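Chitin binding protein (Streptomyces lividans, PDB 5FTZ) is a copper-dependent lytic polysaccharide monooxygenase of family AA10 that probably cleaves chitin chains by oxidation. Local coordinates at residues A[8-13]-A[68-73]; A[23-28]-A[54-59]; A[82-87]-A[134-139]; A[99-104]-A[114-119]. One frame throughout, in Å; residues are numbered along the deposited sequence.

Contact 1. Residues A[8-13]-A[68-73]; sequences VSRQKV and QAWPTT
A cation-pi stack joins the short helix that begins at Arg10 to the loop leading into strand 73-74, both on the flank of the beta-sandwich core of this AA10 enzyme. The guanidinium of Arg10 lies flat over one face of the Trp70 indole, the two planes only 6° apart, and Arg10 CZ sits 3.5 Å from Trp70 NE1. The arginine chain is extended from CG to NE (chi2 179°, chi3 -179°), which lays its methylenes along the same ring: Arg10 CD is 3.8 Å from the centroid of the six-membered ring of Trp70, a CH-pi contact. Stacking leaves the polar edges of both groups for other partners: Arg10 NE forms a salt bridge with Asp169, and Trp70 NE1 bonds to the carbonyl of Ser61. A leucine in place of Trp70 would probably cost the guanidinium its flat support and leave the Ser61 carbonyl without this donor. Val13 adds apolar packing, its CG2 4.2 Å from Trp70 CZ3 and 4.4 Å from Pro71 CG. At the other end two waters bridge the segments through one hydroxyl: Thr73 OG1 donates over 2.6 Å to the water that Val8 O holds, and accepts over 2.8 Å from the water on Val8 N.

Contact 2. Residues A[23-28]-A[54-59]; sequences GAIQWE and GSFAAL
Ile25 sets its CD1 methyl over the middle of the Phe56 ring, 3.8 Å from the centroid and 7° off the ring normal, a nearly vertical CH-pi contact. With CG1 anti to the backbone N (chi1 -165°), the isoleucine branch runs out across the aromatic face, while its CB lies 3.8 Å from Phe56 CD1. The same branch meets Leu59 tip to tip, Ile25 CG1 and Leu59 CD1 being 4.0 Å apart. Around the ring's edge come Ala24 CB, 4.1 Å from Phe56 CE1, and the carboxylate of Glu28, whose CD is 4.0 Å from Phe56 CZ and whose plane is turned 69° from the ring; Glu28 OE1 bonds to Ser31. An alanine instead of Phe56 would probably open a gap beneath Ile25 CD1 and leave the Glu28 carboxylate without the ring beside it. No direct hydrogen bond crosses here. Water does that work: one water accepts from Ala24 N and donates to Ser55 O; a second accepts from Ile25 N and lies 2.8 Å from Ser55 O. Both segments belong to the loops flanking strand 33-35, and Ile25 and Leu59 also pack on Gln11 and Cys14, so this apolar cluster seats the 3-10 turn 24-27 and the end of segment 54-59 against helix 10-15.

Contact 3. Residues A[82-87]-A[134-139]; sequences TFRWQF and TLSHSG
Phe83 pairs with His137, and Trp85 with Leu135, as the hydrogen-bonded pairs of an antiparallel ladder in the three-stranded sheet of the LPMO beta-sandwich. Four backbone bonds hold it; Phe83 N to His137 O is 2.9 Å and Leu135 N to Trp85 O 3.0 Å. The side chains of these four residues face the core. There Phe83 turns its ring edge to the backbone of 137-139, with CE1 3.9 Å from Gly139 O, and Phe87 brings CE2 to 3.8 Å from Leu135 CB. Trp85 NE1 and His137 NE2 both bond to the hydroxyl of Tyr98 in the facing sheet. The other face, with Thr82, Arg84, Gln86, Thr134, Ser136 and Ser138, is polar and wetter. Gln86 is bent at chi2 (-69°), which lays it beside Thr134, and its OE1 accepts from Thr134 OG1 at 2.7 Å. Arg84 CD rests 3.6 Å from Thr134 CG2, and one water spans Arg84 NH1 and Ser136 OG; another links the hydroxyls of Thr82 and Ser138. Arg84 NE and Gln86 NE2 both turn to Asp5 on strand 2-6, which implies that one carboxylate holds the polar ends of both Arg84 and Gln86, its negative charge probably balanced by the arginine.

Contact 4. Residues A[99-104]-A[114-119]; sequences YVTKPG and SDLNLT
Backbone hydrogen bonds come first: Asn117 N donates to Val100 O at 2.9 Å, nearly in line with the carbonyl, and Lys102 N donates to Asp115 O at 2.9 Å. They flank Thr101 and Leu116, whose CA atoms are 4.1 Å apart in a single backbone bridge, and Thr101 CA adds a CA-H...O contact to Asp115 O. Among the side-chain and water links, Lys102 folds back through bends at chi3 (-69°) and chi4 (-149°), bringing its NZ to Ser114 O at 3.0 Å, a weak bond. The ammonium also donates to a water that bonds on to Leu116 O, so it probably eases the negative potential of two carbonyls at once. A second water accepts from Val100 N and donates to Asn117 O and Thr119 O, tying strand to loop through three backbone groups. Apolar and aromatic packing completes the joint. Leu116 CD2 lies 3.9 Å from Thr101 CG2 and 4.2 Å from Tyr99 CB, while the Tyr99 ring presents its edge to two carbonyls, with CE2 3.4 Å from Leu118 O. Beyond the segments, Thr101 OG1 bonds to His149 and Val150, and Asp115 to His109, Ala112 and Asn106. Within the loop, Asn117 OD1 accepts from Thr119 N at 3.1 Å, the Asx turn that shapes the chain on its way from the end of strand 93-100 to strand 122-125.

How the contacts relate
From the N terminus, contact 1 closes the first long loop, bringing helix 10-15 to the approach to strand 73-74. Contact 2 is nested inside that loop and joins the segments on either side of strand 33-35. The two touch directly: Arg10 NH1 probably bonds to Leu59 O, and Gln11 packs on Ile25. Contact 3 opens after contact 1 has closed and pairs strand 80-87 with strand 134-140 in the three-stranded sheet. Inside its loop lies contact 4, at the far end of strand 93-100 in the other sheet. Contacts 2 and 4 lie on opposite sides of the chain's centre, their own centres about 24 Å apart.

Contact 1. Residues A[8-13]-A[68-73]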
loop_
_atom_site.group_PDB
_atom_site.type_symbol
_atom_site.label_atom_id
_atom_site.label_comp_id
_atom_site.label_asym_id
_atom_site.label_seq_id
_atom_site.Cartn_x
_atom_site.Cartn_y
_atom_site.Cartn_z
ATOM N N VAL A 8 -16.288 23.562 9.419
ATOM C CA VAL A 8 -15.803 23.099 10.716
ATOM C C VAL A 8 -16.654 21.964 11.258
ATOM O O VAL A 8 -17.889 22.052 11.303
ATOM C CB VAL A 8 -15.613 24.261 11.696
ATOM C CG1 VAL A 8 -16.910 24.899 12.059
ATOM C CG2 VAL A 8 -14.857 23.778 12.902
ATOM N N SER A 9 -16.005 20.903 11.711
ATOM C CA SER A 9 -16.671 19.706 12.207
ATOM C C SER A 9 -16.999 19.804 13.670
ATOM O O SER A 9 -16.467 20.619 14.411
ATOM C CB SER A 9 -15.805 18.491 11.948
ATOM O OG SER A 9 -14.505 18.653 12.543
ATOM N N ARG A 10 -17.924 18.955 14.122
ATOM C CA ARG A 10 -18.333 18.919 15.502
ATOM C C ARG A 10 -17.170 18.708 16.435
ATOM O O ARG A 10 -17.144 19.341 17.506
ATOM C CB ARG A 10 -19.474 17.915 15.721
ATOM C CG ARG A 10 -20.797 18.298 15.092
ATOM C CD ARG A 10 -21.839 17.230 15.341
ATOM N NE ARG A 10 -23.116 17.602 14.705
ATOM C CZ ARG A 10 -24.162 16.787 14.598
ATOM N NH1 ARG A 10 -24.115 15.569 15.092
ATOM N NH2 ARG A 10 -25.247 17.220 13.940
ATOM N N GLN A 11 -16.260 17.802 16.111
ATOM C CA GLN A 11 -15.148 17.605 17.021
ATOM C C GLN A 11 -14.319 18.868 17.170
ATOM O O GLN A 11 -13.787 19.129 18.271
ATOM C CB GLN A 11 -14.295 16.402 16.595
ATOM C CG GLN A 11 -13.806 16.334 15.150
ATOM C CD GLN A 11 -14.681 15.491 14.293
ATOM O OE1 GLN A 11 -15.860 15.776 14.146
ATOM N NE2 GLN A 11 -14.129 14.465 13.708
ATOM N N LYS A 12 -14.186 19.640 16.106
ATOM C CA LYS A 12 -13.390 20.856 16.196
ATOM C C LYS A 12 -14.129 21.967 16.911
ATOM O O LYS A 12 -13.482 22.720 17.673
ATOM C CB LYS A 12 -12.949 21.279 14.802
ATOM C CG LYS A 12 -12.016 22.494 14.745
ATOM C CD LYS A 12 -10.770 22.326 15.601
ATOM C CE LYS A 12 -9.776 23.430 15.267
ATOM N NZ LYS A 12 -8.530 23.166 16.014
ATOM N N VAL A 13 -15.443 22.113 16.749
ATOM C CA VAL A 13 -16.151 23.099 17.527
ATOM C C VAL A 13 -16.138 22.752 18.999
ATOM O O VAL A 13 -16.118 23.667 19.841
ATOM C CB VAL A 13 -17.581 23.433 17.064
ATOM C CG1 VAL A 13 -17.561 23.946 15.624
ATOM C CG2 VAL A 13 -18.552 22.358 17.217
ATOM N N GLN A 68 -28.830 23.272 23.090
ATOM C CA GLN A 68 -29.031 24.234 22.030
ATOM C C GLN A 68 -28.641 23.619 20.671
ATOM O O GLN A 68 -27.930 22.607 20.598
ATOM C CB GLN A 68 -28.206 25.449 22.327
ATOM C CG GLN A 68 -28.598 26.180 23.642
ATOM C CD GLN A 68 -29.908 26.850 23.515
ATOM O OE1 GLN A 68 -30.008 27.870 22.884
ATOM N NE2 GLN A 68 -30.957 26.224 24.040
ATOM N N ALA A 69 -29.079 24.216 19.584
ATOM C CA ALA A 69 -28.635 23.779 18.275
ATOM C C ALA A 69 -27.110 23.836 18.111
ATOM O O ALA A 69 -26.416 24.679 18.659
ATOM C CB ALA A 69 -29.264 24.652 17.204
ATOM N N TRP A 70 -26.556 22.884 17.374
ATOM C CA TRP A 70 -25.175 22.992 16.990
ATOM C C TRP A 70 -24.960 24.252 16.201
ATOM O O TRP A 70 -25.807 24.650 15.448
ATOM C CB TRP A 70 -24.717 21.818 16.128
ATOM C CG TRP A 70 -24.638 20.480 16.823
ATOM C CD1 TRP A 70 -25.553 19.477 16.762
ATOM C CD2 TRP A 70 -23.547 20.005 17.623
ATOM N NE1 TRP A 70 -25.116 18.434 17.494
ATOM C CE2 TRP A 70 -23.891 18.726 18.049
ATOM C CE3 TRP A 70 -22.319 20.545 18.013
ATOM C CZ2 TRP A 70 -23.042 17.958 18.835
ATOM C CZ3 TRP A 70 -21.484 19.753 18.805
ATOM C CH2 TRP A 70 -21.843 18.510 19.188
ATOM N N PRO A 71 -23.803 24.906 16.388
ATOM C CA PRO A 71 -23.490 26.029 15.476
ATOM C C PRO A 71 -23.304 25.547 14.081
ATOM O O PRO A 71 -22.827 24.425 13.861
ATOM C CB PRO A 71 -22.174 26.594 16.015
ATOM C CG PRO A 71 -21.579 25.538 16.804
ATOM C CD PRO A 71 -22.687 24.632 17.293
ATOM N N THR A 72 -23.603 26.397 13.109
ATOM C CA THR A 72 -23.510 25.979 11.699
ATOM C C THR A 72 -22.645 26.939 10.886
ATOM O O THR A 72 -22.526 28.122 11.218
ATOM C CB THR A 72 -24.867 25.948 10.992
ATOM O OG1 THR A 72 -25.379 27.276 10.854
ATOM C CG2 THR A 72 -25.916 25.141 11.689
ATOM N N THR A 73 -22.091 26.432 9.793
ATOM C CA THR A 73 -21.404 27.203 8.796
ATOM C C THR A 73 -22.422 27.479 7.681
ATOM O O THR A 73 -23.030 26.558 7.121
ATOM C CB THR A 73 -20.220 26.446 8.243
ATOM O OG1 THR A 73 -19.279 26.144 9.286
ATOM C CG2 THR A 73 -19.477 27.225 7.146
HETATM O O HOH W 1 -19.712 23.763 10.218
HETATM O O HOH W 2 -16.564 26.405 8.780
#

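Contact 2. Residues A[23-28]-A[54-59]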
loop_
_atom_site.group_PDB
_atom_site.type_symbol
_atom_site.label_atom_id
_atom_site.label_comp_id
_atom_site.label_asym_id
_atom_site.label_seq_id
_atom_site.Cartn_x
_atom_site.Cartn_y
_atom_site.Cartn_z
ATOM N N GLY A 23 -16.963 16.616 26.571
ATOM C CA GLY A 23 -16.220 15.467 27.113
ATOM C C GLY A 23 -14.828 15.332 26.503
ATOM O O GLY A 23 -14.193 16.306 26.110
ATOM N N ALA A 24 -14.367 14.092 26.430
ATOM C CA ALA A 24 -12.986 13.724 26.061
ATOM C C ALA A 24 -12.543 14.303 24.719
ATOM O O ALA A 24 -11.374 14.573 24.511
ATOM C CB ALA A 24 -12.830 12.195 26.016
ATOM N N ILE A 25 -13.489 14.394 23.788
ATOM C CA ILE A 25 -13.151 14.907 22.431
ATOM C C ILE A 25 -12.503 16.254 22.410
ATOM O O ILE A 25 -11.717 16.586 21.519
ATOM C CB ILE A 25 -14.390 14.865 21.495
ATOM C CG1 ILE A 25 -14.012 15.027 20.053
ATOM C CG2 ILE A 25 -15.406 15.947 21.886
ATOM C CD1 ILE A 25 -13.258 13.874 19.499
ATOM N N GLN A 26 -12.787 17.076 23.419
ATOM C CA GLN A 26 -12.257 18.407 23.405
ATOM C C GLN A 26 -10.699 18.469 23.458
ATOM O O GLN A 26 -10.110 19.445 23.095
ATOM C CB GLN A 26 -12.799 19.248 24.550
ATOM C CG GLN A 26 -12.211 18.841 25.888
ATOM C CD GLN A 26 -12.862 19.461 27.135
ATOM O OE1 GLN A 26 -12.731 20.640 27.351
ATOM N NE2 GLN A 26 -13.545 18.645 27.933
ATOM N N TRP A 27 -10.072 17.389 23.915
ATOM C CA TRP A 27 -8.599 17.317 23.995
ATOM C C TRP A 27 -7.989 16.618 22.800
ATOM O O TRP A 27 -6.754 16.613 22.695
ATOM C CB TRP A 27 -8.194 16.499 25.243
ATOM C CG TRP A 27 -8.843 16.898 26.523
ATOM C CD1 TRP A 27 -9.642 16.134 27.268
ATOM C CD2 TRP A 27 -8.881 18.196 27.095
ATOM N NE1 TRP A 27 -10.169 16.843 28.329
ATOM C CE2 TRP A 27 -9.691 18.108 28.251
ATOM C CE3 TRP A 27 -8.276 19.400 26.788
ATOM C CZ2 TRP A 27 -9.935 19.211 29.075
ATOM C CZ3 TRP A 27 -8.541 20.499 27.641
ATOM C CH2 TRP A 27 -9.345 20.361 28.736
ATOM N N GLU A 28 -8.812 16.033 21.928
ATOM C CA GLU A 28 -8.290 15.172 20.849
ATOM C C GLU A 28 -9.242 15.080 19.678
ATOM O O GLU A 28 -9.666 14.009 19.307
ATOM C CB GLU A 28 -7.948 13.779 21.331
ATOM C CG GLU A 28 -9.039 13.060 22.089
ATOM C CD GLU A 28 -8.557 11.706 22.533
ATOM O OE1 GLU A 28 -7.967 10.939 21.700
ATOM O OE2 GLU A 28 -8.761 11.394 23.706
ATOM N N GLY A 54 -17.951 5.432 22.272
ATOM C CA GLY A 54 -18.797 5.894 23.363
ATOM C C GLY A 54 -18.275 7.120 24.081
ATOM O O GLY A 54 -19.071 7.976 24.472
ATOM N N SER A 55 -16.954 7.226 24.218
ATOM C CA SER A 55 -16.328 8.396 24.846
ATOM C C SER A 55 -16.543 9.725 24.078
ATOM O O SER A 55 -16.355 10.761 24.640
ATOM C CB SER A 55 -14.817 8.197 25.033
ATOM O OG SER A 55 -14.189 8.022 23.775
ATOM N N PHE A 56 -16.896 9.627 22.803
ATOM C CA PHE A 56 -17.160 10.779 21.914
ATOM C C PHE A 56 -18.641 10.862 21.527
ATOM O O PHE A 56 -18.995 11.562 20.558
ATOM C CB PHE A 56 -16.330 10.698 20.626
ATOM C CG PHE A 56 -14.828 10.589 20.831
ATOM C CD1 PHE A 56 -14.187 11.090 21.961
ATOM C CD2 PHE A 56 -14.065 9.916 19.894
ATOM C CE1 PHE A 56 -12.812 10.907 22.140
ATOM C CE2 PHE A 56 -12.689 9.828 20.037
ATOM C CZ PHE A 56 -12.074 10.299 21.186
ATOM N N ALA A 57 -19.543 10.254 22.311
ATOM C CA ALA A 57 -20.971 10.199 21.987
ATOM C C ALA A 57 -21.606 11.574 21.897
ATOM O O ALA A 57 -22.600 11.721 21.156
ATOM C CB ALA A 57 -21.741 9.344 23.013
ATOM N N ALA A 58 -21.080 12.568 22.586
ATOM C CA ALA A 58 -21.631 13.925 22.382
ATOM C C ALA A 58 -21.683 14.342 20.927
ATOM O O ALA A 58 -22.577 15.108 20.522
ATOM C CB ALA A 58 -20.865 14.955 23.176
ATOM N N LEU A 59 -20.736 13.881 20.124
ATOM C CA LEU A 59 -20.748 14.246 18.695
ATOM C C LEU A 59 -21.922 13.729 17.901
ATOM O O LEU A 59 -22.243 14.301 16.860
ATOM C CB LEU A 59 -19.467 13.723 18.021
ATOM C CG LEU A 59 -18.133 14.190 18.588
ATOM C CD1 LEU A 59 -16.982 13.612 17.784
ATOM C CD2 LEU A 59 -18.058 15.714 18.631
HETATM O O HOH W 3 -16.149 11.873 27.203
HETATM O O HOH W 4 -16.240 13.466 23.874
#

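Contact 3. Residues A[82-87]-A[134-139]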
loop_
_atom_site.group_PDB
_atom_site.type_symbol
_atom_site.label_atom_id
_atom_site.label_comp_id
_atom_site.label_asym_id
_atom_site.label_seq_id
_atom_site.Cartn_x
_atom_site.Cartn_y
_atom_site.Cartn_z
ATOM N N THR A 82 -13.908 25.352 -0.672
ATOM C CA THR A 82 -12.672 24.688 -0.202
ATOM C C THR A 82 -12.946 23.863 1.024
ATOM O O THR A 82 -13.266 24.403 2.082
ATOM C CB THR A 82 -11.598 25.717 0.081
ATOM O OG1 THR A 82 -11.194 26.291 -1.167
ATOM C CG2 THR A 82 -10.387 25.098 0.736
ATOM N N PHE A 83 -12.809 22.544 0.885
ATOM C CA PHE A 83 -12.901 21.626 2.008
ATOM C C PHE A 83 -11.503 21.480 2.561
ATOM O O PHE A 83 -10.543 21.391 1.776
ATOM C CB PHE A 83 -13.486 20.270 1.539
ATOM C CG PHE A 83 -14.895 20.373 1.125
ATOM C CD1 PHE A 83 -15.227 20.706 -0.202
ATOM C CD2 PHE A 83 -15.910 20.177 2.027
ATOM C CE1 PHE A 83 -16.540 20.845 -0.579
ATOM C CE2 PHE A 83 -17.231 20.304 1.634
ATOM C CZ PHE A 83 -17.536 20.647 0.335
ATOM N N ARG A 84 -11.337 21.513 3.886
ATOM C CA ARG A 84 -10.015 21.495 4.448
ATOM C C ARG A 84 -9.941 20.571 5.666
ATOM O O ARG A 84 -10.809 20.629 6.555
ATOM C CB ARG A 84 -9.615 22.906 4.846
ATOM C CG ARG A 84 -8.187 23.055 5.317
ATOM C CD ARG A 84 -7.744 24.511 5.496
ATOM N NE ARG A 84 -8.326 25.091 6.661
ATOM C CZ ARG A 84 -8.528 26.398 6.859
ATOM N NH1 ARG A 84 -8.209 27.290 5.922
ATOM N NH2 ARG A 84 -9.069 26.809 7.988
ATOM N N TRP A 85 -8.895 19.761 5.666
ATOM C CA TRP A 85 -8.520 18.872 6.754
ATOM C C TRP A 85 -7.289 19.402 7.417
ATOM O O TRP A 85 -6.329 19.878 6.735
ATOM C CB TRP A 85 -8.190 17.461 6.250
ATOM C CG TRP A 85 -9.406 16.634 5.832
ATOM C CD1 TRP A 85 -10.110 16.773 4.644
ATOM C CD2 TRP A 85 -10.089 15.651 6.572
ATOM N NE1 TRP A 85 -11.168 15.938 4.620
ATOM C CE2 TRP A 85 -11.154 15.168 5.758
ATOM C CE3 TRP A 85 -9.877 15.075 7.812
ATOM C CZ2 TRP A 85 -12.050 14.183 6.233
ATOM C CZ3 TRP A 85 -10.746 14.091 8.265
ATOM C CH2 TRP A 85 -11.807 13.637 7.453
ATOM N N GLN A 86 -7.197 19.166 8.712
ATOM C CA GLN A 86 -5.962 19.380 9.485
ATOM C C GLN A 86 -5.571 18.032 10.025
ATOM O O GLN A 86 -6.410 17.290 10.571
ATOM C CB GLN A 86 -6.207 20.333 10.660
ATOM C CG GLN A 86 -6.678 21.706 10.258
ATOM C CD GLN A 86 -5.699 22.591 9.538
ATOM O OE1 GLN A 86 -4.515 22.274 9.428
ATOM N NE2 GLN A 86 -6.193 23.715 9.052
ATOM N N PHE A 87 -4.313 17.599 9.823
ATOM C CA PHE A 87 -3.888 16.306 10.277
ATOM C C PHE A 87 -2.815 16.416 11.395
ATOM O O PHE A 87 -1.954 17.283 11.339
ATOM C CB PHE A 87 -3.258 15.537 9.119
ATOM C CG PHE A 87 -4.177 15.350 7.948
ATOM C CD1 PHE A 87 -5.248 14.502 7.995
ATOM C CD2 PHE A 87 -4.003 16.100 6.785
ATOM C CE1 PHE A 87 -6.077 14.354 6.894
ATOM C CE2 PHE A 87 -4.833 15.950 5.708
ATOM C CZ PHE A 87 -5.882 15.083 5.751
ATOM N N THR A 134 -1.953 20.174 6.202
ATOM C CA THR A 134 -3.205 20.905 5.972
ATOM C C THR A 134 -3.536 20.668 4.511
ATOM O O THR A 134 -2.750 21.075 3.647
ATOM C CB THR A 134 -3.118 22.435 6.191
ATOM O OG1 THR A 134 -2.669 22.725 7.531
ATOM C CG2 THR A 134 -4.456 23.099 5.987
ATOM N N LEU A 135 -4.647 20.005 4.232
ATOM C CA LEU A 135 -5.086 19.689 2.872
ATOM C C LEU A 135 -6.304 20.456 2.562
ATOM O O LEU A 135 -7.349 20.275 3.251
ATOM C CB LEU A 135 -5.379 18.202 2.698
ATOM C CG LEU A 135 -5.892 17.793 1.319
ATOM C CD1 LEU A 135 -4.943 18.060 0.163
ATOM C CD2 LEU A 135 -6.211 16.317 1.365
ATOM N N SER A 136 -6.274 21.236 1.484
ATOM C CA SER A 136 -7.395 22.014 1.013
ATOM C C SER A 136 -7.695 21.548 -0.397
ATOM O O SER A 136 -6.783 21.464 -1.236
ATOM C CB SER A 136 -7.041 23.481 0.958
ATOM O OG SER A 136 -6.894 24.041 2.240
ATOM N N HIS A 137 -8.934 21.207 -0.687
ATOM C CA HIS A 137 -9.334 20.845 -2.045
ATOM C C HIS A 137 -10.736 21.324 -2.352
ATOM O O HIS A 137 -11.587 21.417 -1.462
ATOM C CB HIS A 137 -9.072 19.420 -2.390
ATOM C CG HIS A 137 -9.589 18.399 -1.409
ATOM N ND1 HIS A 137 -8.941 17.211 -1.231
ATOM C CD2 HIS A 137 -10.623 18.378 -0.550
ATOM C CE1 HIS A 137 -9.581 16.467 -0.336
ATOM N NE2 HIS A 137 -10.586 17.170 0.126
ATOM N N SER A 138 -10.962 21.636 -3.618
ATOM C CA SER A 138 -12.204 22.279 -4.055
ATOM C C SER A 138 -13.208 21.272 -4.529
ATOM O O SER A 138 -12.896 20.441 -5.423
ATOM C CB SER A 138 -11.921 23.223 -5.208
ATOM O OG SER A 138 -10.992 24.226 -4.837
ATOM N N GLY A 139 -14.444 21.367 -4.046
ATOM C CA GLY A 139 -15.578 20.602 -4.548
ATOM C C GLY A 139 -16.802 21.472 -4.643
ATOM O O GLY A 139 -16.906 22.528 -4.026
HETATM O O HOH W 5 -9.606 24.535 -2.529
HETATM O O HOH W 6 -7.668 26.833 2.902
#

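Contact 4. Residues A[99-104]-A[114-119]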
loop_
_atom_site.group_PDB
_atom_site.type_symbol
_atom_site.label_atom_id
_atom_site.label_comp_id
_atom_site.label_asym_id
_atom_site.label_seq_id
_atom_site.Cartn_x
_atom_site.Cartn_y
_atom_site.Cartn_z
ATOM N N TYR A 99 -20.429 13.594 1.995
ATOM C CA TYR A 99 -21.843 13.226 1.884
ATOM C C TYR A 99 -22.656 14.351 2.478
ATOM O O TYR A 99 -22.179 15.051 3.367
ATOM C CB TYR A 99 -22.187 11.956 2.667
ATOM C CG TYR A 99 -21.367 10.720 2.325
ATOM C CD1 TYR A 99 -20.117 10.525 2.833
ATOM C CD2 TYR A 99 -21.851 9.778 1.456
ATOM C CE1 TYR A 99 -19.401 9.388 2.529
ATOM C CE2 TYR A 99 -21.112 8.608 1.161
ATOM C CZ TYR A 99 -19.916 8.446 1.696
ATOM O OH TYR A 99 -19.089 7.347 1.460
ATOM N N VAL A 100 -23.890 14.558 2.020
ATOM C CA VAL A 100 -24.779 15.512 2.595
ATOM C C VAL A 100 -26.115 14.826 3.006
ATOM O O VAL A 100 -26.506 13.817 2.385
ATOM C CB VAL A 100 -25.031 16.694 1.664
ATOM C CG1 VAL A 100 -25.801 16.258 0.443
ATOM C CG2 VAL A 100 -25.678 17.865 2.371
ATOM N N THR A 101 -26.807 15.378 3.948
ATOM C CA THR A 101 -28.147 14.962 4.296
ATOM C C THR A 101 -29.136 15.285 3.177
ATOM O O THR A 101 -28.892 16.101 2.296
ATOM C CB THR A 101 -28.550 15.590 5.626
ATOM O OG1 THR A 101 -28.201 16.985 5.622
ATOM C CG2 THR A 101 -27.868 14.858 6.790
ATOM N N LYS A 102 -30.268 14.563 3.229
ATOM C CA LYS A 102 -31.355 14.734 2.257
ATOM C C LYS A 102 -32.387 15.697 2.766
ATOM O O LYS A 102 -32.556 15.876 3.962
ATOM C CB LYS A 102 -32.106 13.394 2.079
ATOM C CG LYS A 102 -31.257 12.352 1.424
ATOM C CD LYS A 102 -31.990 11.027 1.246
ATOM C CE LYS A 102 -32.245 10.367 2.548
ATOM N NZ LYS A 102 -32.254 8.876 2.402
ATOM N N PRO A 103 -33.117 16.362 1.858
ATOM C CA PRO A 103 -34.290 17.111 2.350
ATOM C C PRO A 103 -35.208 16.289 3.219
ATOM O O PRO A 103 -35.480 15.154 2.909
ATOM C CB PRO A 103 -34.984 17.568 1.050
ATOM C CG PRO A 103 -33.903 17.580 0.058
ATOM C CD PRO A 103 -33.095 16.337 0.408
ATOM N N GLY A 104 -35.625 16.844 4.331
ATOM C CA GLY A 104 -36.547 16.139 5.217
ATOM C C GLY A 104 -35.879 15.173 6.161
ATOM O O GLY A 104 -36.560 14.411 6.862
ATOM N N SER A 114 -30.064 6.652 6.877
ATOM C CA SER A 114 -31.354 7.060 6.292
ATOM C C SER A 114 -31.487 8.576 6.140
ATOM O O SER A 114 -32.282 9.077 5.356
ATOM C CB SER A 114 -32.499 6.547 7.157
ATOM O OG SER A 114 -32.363 6.880 8.549
ATOM N N ASP A 115 -30.661 9.332 6.897
ATOM C CA ASP A 115 -30.646 10.802 6.773
ATOM C C ASP A 115 -29.790 11.325 5.644
ATOM O O ASP A 115 -29.939 12.477 5.276
ATOM C CB ASP A 115 -30.128 11.416 8.060
ATOM C CG ASP A 115 -31.004 11.056 9.254
ATOM O OD1 ASP A 115 -32.234 11.268 9.103
ATOM O OD2 ASP A 115 -30.475 10.517 10.304
ATOM N N LEU A 116 -28.929 10.483 5.116
ATOM C CA LEU A 116 -27.892 10.874 4.200
ATOM C C LEU A 116 -28.197 10.493 2.775
ATOM O O LEU A 116 -28.780 9.411 2.509
ATOM C CB LEU A 116 -26.557 10.264 4.611
ATOM C CG LEU A 116 -25.893 10.841 5.849
ATOM C CD1 LEU A 116 -24.844 9.871 6.440
ATOM C CD2 LEU A 116 -25.292 12.214 5.550
ATOM N N ASN A 117 -27.808 11.328 1.823
ATOM C CA ASN A 117 -27.687 10.892 0.457
ATOM C C ASN A 117 -26.423 10.063 0.384
ATOM O O ASN A 117 -25.297 10.597 0.557
ATOM C CB ASN A 117 -27.659 12.111 -0.450
ATOM C CG ASN A 117 -27.467 11.748 -1.906
ATOM O OD1 ASN A 117 -27.153 10.627 -2.270
ATOM N ND2 ASN A 117 -27.685 12.737 -2.746
ATOM N N LEU A 118 -26.518 8.735 0.192
ATOM C CA LEU A 118 -25.378 7.898 0.319
ATOM C C LEU A 118 -24.464 7.828 -0.927
ATOM O O LEU A 118 -23.399 7.187 -0.834
ATOM C CB LEU A 118 -25.812 6.519 0.758
ATOM C CG LEU A 118 -26.464 6.454 2.144
ATOM C CD1 LEU A 118 -26.937 5.008 2.304
ATOM C CD2 LEU A 118 -25.518 6.826 3.229
ATOM N N THR A 119 -24.787 8.577 -1.978
ATOM C CA THR A 119 -23.813 8.844 -3.052
ATOM C C THR A 119 -23.096 10.159 -2.662
ATOM O O THR A 119 -23.741 11.201 -2.671
ATOM C CB THR A 119 -24.490 9.006 -4.419
ATOM O OG1 THR A 119 -25.094 7.749 -4.772
ATOM C CG2 THR A 119 -23.494 9.401 -5.562
HETATM O O HOH W 7 -24.175 12.893 -0.415
HETATM O O HOH W 8 -30.173 6.880 2.533
#